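Local structure of purine nucleosidase, (IunH-1) (Sulfolobus solfataricus, 3T8J) at residues 160-173 with 260-272. The protein is a nucleosidase of the nucleoside hydrolase family, with four chains in its assembly and a sodium ion bound in the model. Sequence-based numbering, arbitrary orientation.
Sequences VAEFNIWVDPDAAK and VIDNTDNITRGMT
Arg-269 lies flat on the indole of Trp-166, with the guanidinium and ring planes 12° apart. CZ of Arg-269 sits 4.0 Å from the centroid of the six-membered ring of Trp-166, a cation-pi contact over the face. The same guanidinium reaches the backbone of its partner side-on. NE and NH2 of Arg-269 both donate to Trp-166 O, at 3.0 and 2.8 Å. That oxygen lies in the guanidinium plane, so two bonds and the stack together fix the rotation of the group. A further bond from NH2 runs to Asn-71 O.

Next to this pair the packing is tight. Gly-270 CA comes within 3.9 Å of Trp-166 CA, so the two backbones lie close together. Ile-261 CG2, anti to the backbone N, fits among Ile-165, Pro-169 and Ala-172; its distance to Ile-165 CG2 is 3.8 Å.

The contact joins helices 163-167 and 169-177 to the turn-rich connection between antiparallel strands 251-261 and 272-275, at one edge of the mixed central sheet. Two overlapping turns, type I from Asn-266 to Arg-269 and type II from Thr-268 to Met-271, present Arg-269 and Gly-270 to the helices.

The Lys-173 side is looser; Lys-173 and Asn-263 are partly exposed, and Leu-69 of a neighbouring subunit packs on both. The lysine chain bends at chi4 (76°), bringing NZ to Ile-261 O at 2.9 Å, and one water accepts from both Lys-173 NZ and Ile-261 N. Nearby, Asn-263 ND2 donates to Asp-170 OD1 (3.0 Å), with amide and carboxylate planes 67° apart. Lys-70 forms a salt bridge with OD2 of this aspartate.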
loop_
_atom_site.group_PDB
_atom_site.type_symbol
_atom_site.label_atom_id
_atom_site.label_comp_id
_atom_site.label_asym_id
_atom_site.label_seq_id
_atom_site.Cartn_x
_atom_site.Cartn_y
_atom_site.Cartn_z
ATOM N N VAL A 160 17.032 -3.649 -1.458
ATOM C CA VAL A 160 16.930 -2.196 -1.295
ATOM C C VAL A 160 16.872 -1.671 0.152
ATOM O O VAL A 160 16.876 -0.440 0.335
ATOM C CB VAL A 160 15.707 -1.644 -2.080
ATOM C CG1 VAL A 160 15.893 -1.813 -3.601
ATOM C CG2 VAL A 160 14.410 -2.278 -1.635
ATOM N N ALA A 161 16.812 -2.553 1.146
ATOM C CA ALA A 161 16.694 -2.169 2.554
ATOM C C ALA A 161 17.813 -2.761 3.420
ATOM O O ALA A 161 18.305 -3.896 3.161
ATOM C CB ALA A 161 15.316 -2.557 3.117
ATOM N N GLU A 162 18.163 -2.024 4.453
ATOM C CA GLU A 162 19.135 -2.393 5.463
ATOM C C GLU A 162 18.439 -3.075 6.658
ATOM O O GLU A 162 17.320 -2.734 7.045
ATOM C CB GLU A 162 19.921 -1.151 5.895
ATOM C CG GLU A 162 20.965 -1.373 6.946
ATOM C CD GLU A 162 20.396 -1.419 8.345
ATOM O OE1 GLU A 162 19.383 -0.708 8.616
ATOM O OE2 GLU A 162 20.984 -2.132 9.186
ATOM N N PHE A 163 19.123 -4.059 7.242
ATOM C CA PHE A 163 18.559 -4.932 8.255
ATOM C C PHE A 163 17.922 -4.235 9.464
ATOM O O PHE A 163 16.786 -4.543 9.815
ATOM C CB PHE A 163 19.649 -5.889 8.741
ATOM C CG PHE A 163 19.171 -6.933 9.698
ATOM C CD1 PHE A 163 18.498 -8.056 9.223
ATOM C CD2 PHE A 163 19.417 -6.825 11.058
ATOM C CE1 PHE A 163 18.062 -9.045 10.104
ATOM C CE2 PHE A 163 18.997 -7.818 11.932
ATOM C CZ PHE A 163 18.345 -8.942 11.448
ATOM N N ASN A 164 18.645 -3.330 10.118
ATOM C CA ASN A 164 18.125 -2.737 11.371
ATOM C C ASN A 164 16.782 -2.036 11.145
ATOM O O ASN A 164 15.848 -2.205 11.932
ATOM C CB ASN A 164 19.116 -1.741 11.972
ATOM C CG ASN A 164 20.325 -2.418 12.569
ATOM O OD1 ASN A 164 20.306 -3.625 12.844
ATOM N ND2 ASN A 164 21.408 -1.638 12.804
ATOM N N ILE A 165 16.682 -1.263 10.061
ATOM C CA ILE A 165 15.427 -0.566 9.755
ATOM C C ILE A 165 14.349 -1.554 9.304
ATOM O O ILE A 165 13.187 -1.481 9.733
ATOM C CB ILE A 165 15.632 0.532 8.689
ATOM C CG1 ILE A 165 16.759 1.497 9.097
ATOM C CG2 ILE A 165 14.301 1.324 8.399
ATOM C CD1 ILE A 165 16.512 2.235 10.420
ATOM N N TRP A 166 14.722 -2.514 8.440
ATOM C CA TRP A 166 13.772 -3.504 7.925
ATOM C C TRP A 166 13.130 -4.377 9.052
ATOM O O TRP A 166 11.945 -4.713 8.976
ATOM C CB TRP A 166 14.496 -4.421 6.904
ATOM C CG TRP A 166 13.634 -5.503 6.343
ATOM C CD1 TRP A 166 12.839 -5.455 5.217
ATOM C CD2 TRP A 166 13.481 -6.827 6.872
ATOM N NE1 TRP A 166 12.180 -6.650 5.034
ATOM C CE2 TRP A 166 12.554 -7.506 6.047
ATOM C CE3 TRP A 166 14.017 -7.498 7.987
ATOM C CZ2 TRP A 166 12.172 -8.820 6.289
ATOM C CZ3 TRP A 166 13.631 -8.802 8.213
ATOM C CH2 TRP A 166 12.713 -9.445 7.373
ATOM N N VAL A 167 13.906 -4.756 10.059
ATOM C CA VAL A 167 13.396 -5.650 11.138
ATOM C C VAL A 167 12.170 -5.044 11.805
ATOM O O VAL A 167 11.153 -5.709 12.025
ATOM C CB VAL A 167 14.481 -5.996 12.156
ATOM C CG1 VAL A 167 13.880 -6.535 13.476
ATOM C CG2 VAL A 167 15.495 -7.019 11.563
ATOM N N ASP A 168 12.264 -3.736 12.079
ATOM C CA ASP A 168 11.173 -3.014 12.739
ATOM C C ASP A 168 11.030 -1.616 12.157
ATOM O O ASP A 168 11.499 -0.646 12.744
ATOM C CB ASP A 168 11.293 -3.012 14.259
ATOM C CG ASP A 168 9.989 -2.612 14.944
ATOM O OD1 ASP A 168 9.077 -2.101 14.250
ATOM O OD2 ASP A 168 9.853 -2.806 16.179
ATOM N N PRO A 169 10.367 -1.535 10.999
ATOM C CA PRO A 169 10.288 -0.210 10.340
ATOM C C PRO A 169 9.286 0.689 11.010
ATOM O O PRO A 169 9.363 1.914 10.865
ATOM C CB PRO A 169 9.887 -0.561 8.910
ATOM C CG PRO A 169 9.132 -1.834 9.041
ATOM C CD PRO A 169 9.767 -2.605 10.177
ATOM N N ASP A 170 8.353 0.103 11.764
ATOM C CA ASP A 170 7.412 0.909 12.564
ATOM C C ASP A 170 8.158 1.619 13.685
ATOM O O ASP A 170 8.002 2.830 13.901
ATOM C CB ASP A 170 6.300 -0.016 13.063
ATOM C CG ASP A 170 5.570 -0.646 11.902
ATOM O OD1 ASP A 170 4.860 0.073 11.185
ATOM O OD2 ASP A 170 5.777 -1.859 11.636
ATOM N N ALA A 171 8.991 0.881 14.413
ATOM C CA ALA A 171 9.847 1.479 15.430
ATOM C C ALA A 171 10.741 2.569 14.815
ATOM O O ALA A 171 10.905 3.644 15.413
ATOM C CB ALA A 171 10.715 0.391 16.160
ATOM N N ALA A 172 11.319 2.313 13.645
ATOM C CA ALA A 172 12.193 3.294 12.983
ATOM C C ALA A 172 11.410 4.546 12.655
ATOM O O ALA A 172 11.905 5.647 12.847
ATOM C CB ALA A 172 12.834 2.701 11.709
ATOM N N LYS A 173 10.209 4.371 12.128
ATOM C CA LYS A 173 9.385 5.539 11.749
ATOM C C LYS A 173 9.093 6.375 12.985
ATOM O O LYS A 173 9.191 7.635 12.948
ATOM C CB LYS A 173 8.086 5.093 11.068
ATOM C CG LYS A 173 7.286 6.241 10.438
ATOM C CD LYS A 173 6.236 5.684 9.426
ATOM C CE LYS A 173 5.787 6.683 8.383
ATOM N NZ LYS A 173 6.747 6.963 7.259
ATOM N N VAL A 260 12.425 9.486 5.118
ATOM C CA VAL A 260 11.140 8.837 5.315
ATOM C C VAL A 260 11.400 7.327 5.418
ATOM O O VAL A 260 12.195 6.827 4.627
ATOM C CB VAL A 260 10.194 9.087 4.169
ATOM C CG1 VAL A 260 8.884 8.319 4.357
ATOM C CG2 VAL A 260 9.865 10.611 4.092
ATOM N N ILE A 261 10.791 6.693 6.424
ATOM C CA ILE A 261 10.905 5.223 6.588
ATOM C C ILE A 261 9.693 4.576 5.948
ATOM O O ILE A 261 8.543 4.892 6.277
ATOM C CB ILE A 261 10.932 4.856 8.062
ATOM C CG1 ILE A 261 12.001 5.621 8.842
ATOM C CG2 ILE A 261 11.094 3.316 8.216
ATOM C CD1 ILE A 261 13.441 5.389 8.347
ATOM N N ASP A 262 9.933 3.613 5.062
ATOM C CA ASP A 262 8.842 2.793 4.501
ATOM C C ASP A 262 8.471 1.692 5.516
ATOM O O ASP A 262 9.309 0.825 5.829
ATOM C CB ASP A 262 9.245 2.182 3.166
ATOM C CG ASP A 262 8.123 1.368 2.527
ATOM O OD1 ASP A 262 7.525 0.498 3.207
ATOM O OD2 ASP A 262 7.850 1.579 1.318
ATOM N N ASN A 263 7.285 1.812 6.126
ATOM C CA ASN A 263 6.803 0.840 7.116
ATOM C C ASN A 263 5.635 0.010 6.591
ATOM O O ASN A 263 4.786 -0.451 7.358
ATOM C CB ASN A 263 6.463 1.511 8.456
ATOM C CG ASN A 263 5.224 2.387 8.374
ATOM O OD1 ASN A 263 4.973 3.043 7.335
ATOM N ND2 ASN A 263 4.451 2.437 9.467
ATOM N N THR A 264 5.589 -0.163 5.270
ATOM C CA THR A 264 4.626 -1.070 4.673
ATOM C C THR A 264 5.121 -2.513 4.778
ATOM O O THR A 264 6.267 -2.764 5.136
ATOM C CB THR A 264 4.365 -0.756 3.166
ATOM O OG1 THR A 264 5.498 -1.173 2.378
ATOM C CG2 THR A 264 4.054 0.741 2.958
ATOM N N ASP A 265 4.229 -3.441 4.439
ATOM C CA ASP A 265 4.580 -4.841 4.223
ATOM C C ASP A 265 4.784 -5.155 2.725
ATOM O O ASP A 265 4.746 -6.329 2.300
ATOM C CB ASP A 265 3.468 -5.744 4.774
ATOM C CG ASP A 265 3.674 -6.112 6.212
ATOM O OD1 ASP A 265 4.758 -6.669 6.563
ATOM O OD2 ASP A 265 2.707 -5.885 6.984
ATOM N N ASN A 266 4.994 -4.113 1.926
ATOM C CA ASN A 266 5.229 -4.268 0.516
ATOM C C ASN A 266 6.725 -4.559 0.251
ATOM O O ASN A 266 7.558 -4.627 1.168
ATOM C CB ASN A 266 4.767 -3.010 -0.235
ATOM C CG ASN A 266 3.251 -2.750 -0.102
ATOM O OD1 ASN A 266 2.465 -3.692 -0.022
ATOM N ND2 ASN A 266 2.848 -1.468 -0.118
ATOM N N ILE A 267 7.076 -4.686 -1.021
ATOM C CA ILE A 267 8.442 -4.958 -1.412
ATOM C C ILE A 267 9.490 -3.920 -0.916
ATOM O O ILE A 267 10.647 -4.250 -0.725
ATOM C CB ILE A 267 8.496 -5.144 -2.952
ATOM C CG1 ILE A 267 9.713 -5.951 -3.332
ATOM C CG2 ILE A 267 8.367 -3.820 -3.692
ATOM C CD1 ILE A 267 9.626 -6.481 -4.758
ATOM N N THR A 268 9.051 -2.665 -0.725
ATOM C CA THR A 268 9.871 -1.550 -0.299
ATOM C C THR A 268 9.995 -1.437 1.232
ATOM O O THR A 268 10.622 -0.502 1.746
ATOM C CB THR A 268 9.263 -0.234 -0.845
ATOM O OG1 THR A 268 7.858 -0.260 -0.578
ATOM C CG2 THR A 268 9.528 -0.103 -2.352
ATOM N N ARG A 269 9.446 -2.411 1.969
ATOM C CA ARG A 269 9.543 -2.425 3.422
ATOM C C ARG A 269 10.955 -2.107 3.886
ATOM O O ARG A 269 11.923 -2.728 3.435
ATOM C CB ARG A 269 9.138 -3.800 3.978
ATOM C CG ARG A 269 9.400 -3.973 5.472
ATOM C CD ARG A 269 9.069 -5.374 6.003
ATOM N NE ARG A 269 9.686 -5.633 7.294
ATOM C CZ ARG A 269 9.454 -6.701 8.046
ATOM N NH1 ARG A 269 8.548 -7.577 7.652
ATOM N NH2 ARG A 269 10.094 -6.866 9.202
ATOM N N GLY A 270 11.070 -1.183 4.835
ATOM C CA GLY A 270 12.352 -0.898 5.453
ATOM C C GLY A 270 13.270 0.053 4.735
ATOM O O GLY A 270 14.331 0.381 5.269
ATOM N N MET A 271 12.864 0.541 3.562
ATOM C CA MET A 271 13.670 1.535 2.859
ATOM C C MET A 271 13.737 2.850 3.617
ATOM O O MET A 271 12.788 3.251 4.308
ATOM C CB MET A 271 13.147 1.818 1.447
ATOM C CG MET A 271 13.336 0.654 0.469
ATOM S SD MET A 271 13.016 1.062 -1.245
ATOM C CE MET A 271 14.470 1.955 -1.610
ATOM N N THR A 272 14.912 3.451 3.546
ATOM C CA THR A 272 15.132 4.855 3.988
ATOM C C THR A 272 15.159 5.735 2.732
ATOM O O THR A 272 16.112 5.691 1.933
ATOM C CB THR A 272 16.448 4.986 4.766
ATOM O OG1 THR A 272 17.520 4.445 3.979
ATOM C CG2 THR A 272 16.387 4.254 6.116
HETATM O O HOH W 1 16.881 1.869 1.911
HETATM O O HOH W 2 17.006 0.713 4.639
HETATM O O HOH W 3 8.957 8.318 8.102
HETATM O O HOH W 4 6.145 5.999 5.128
#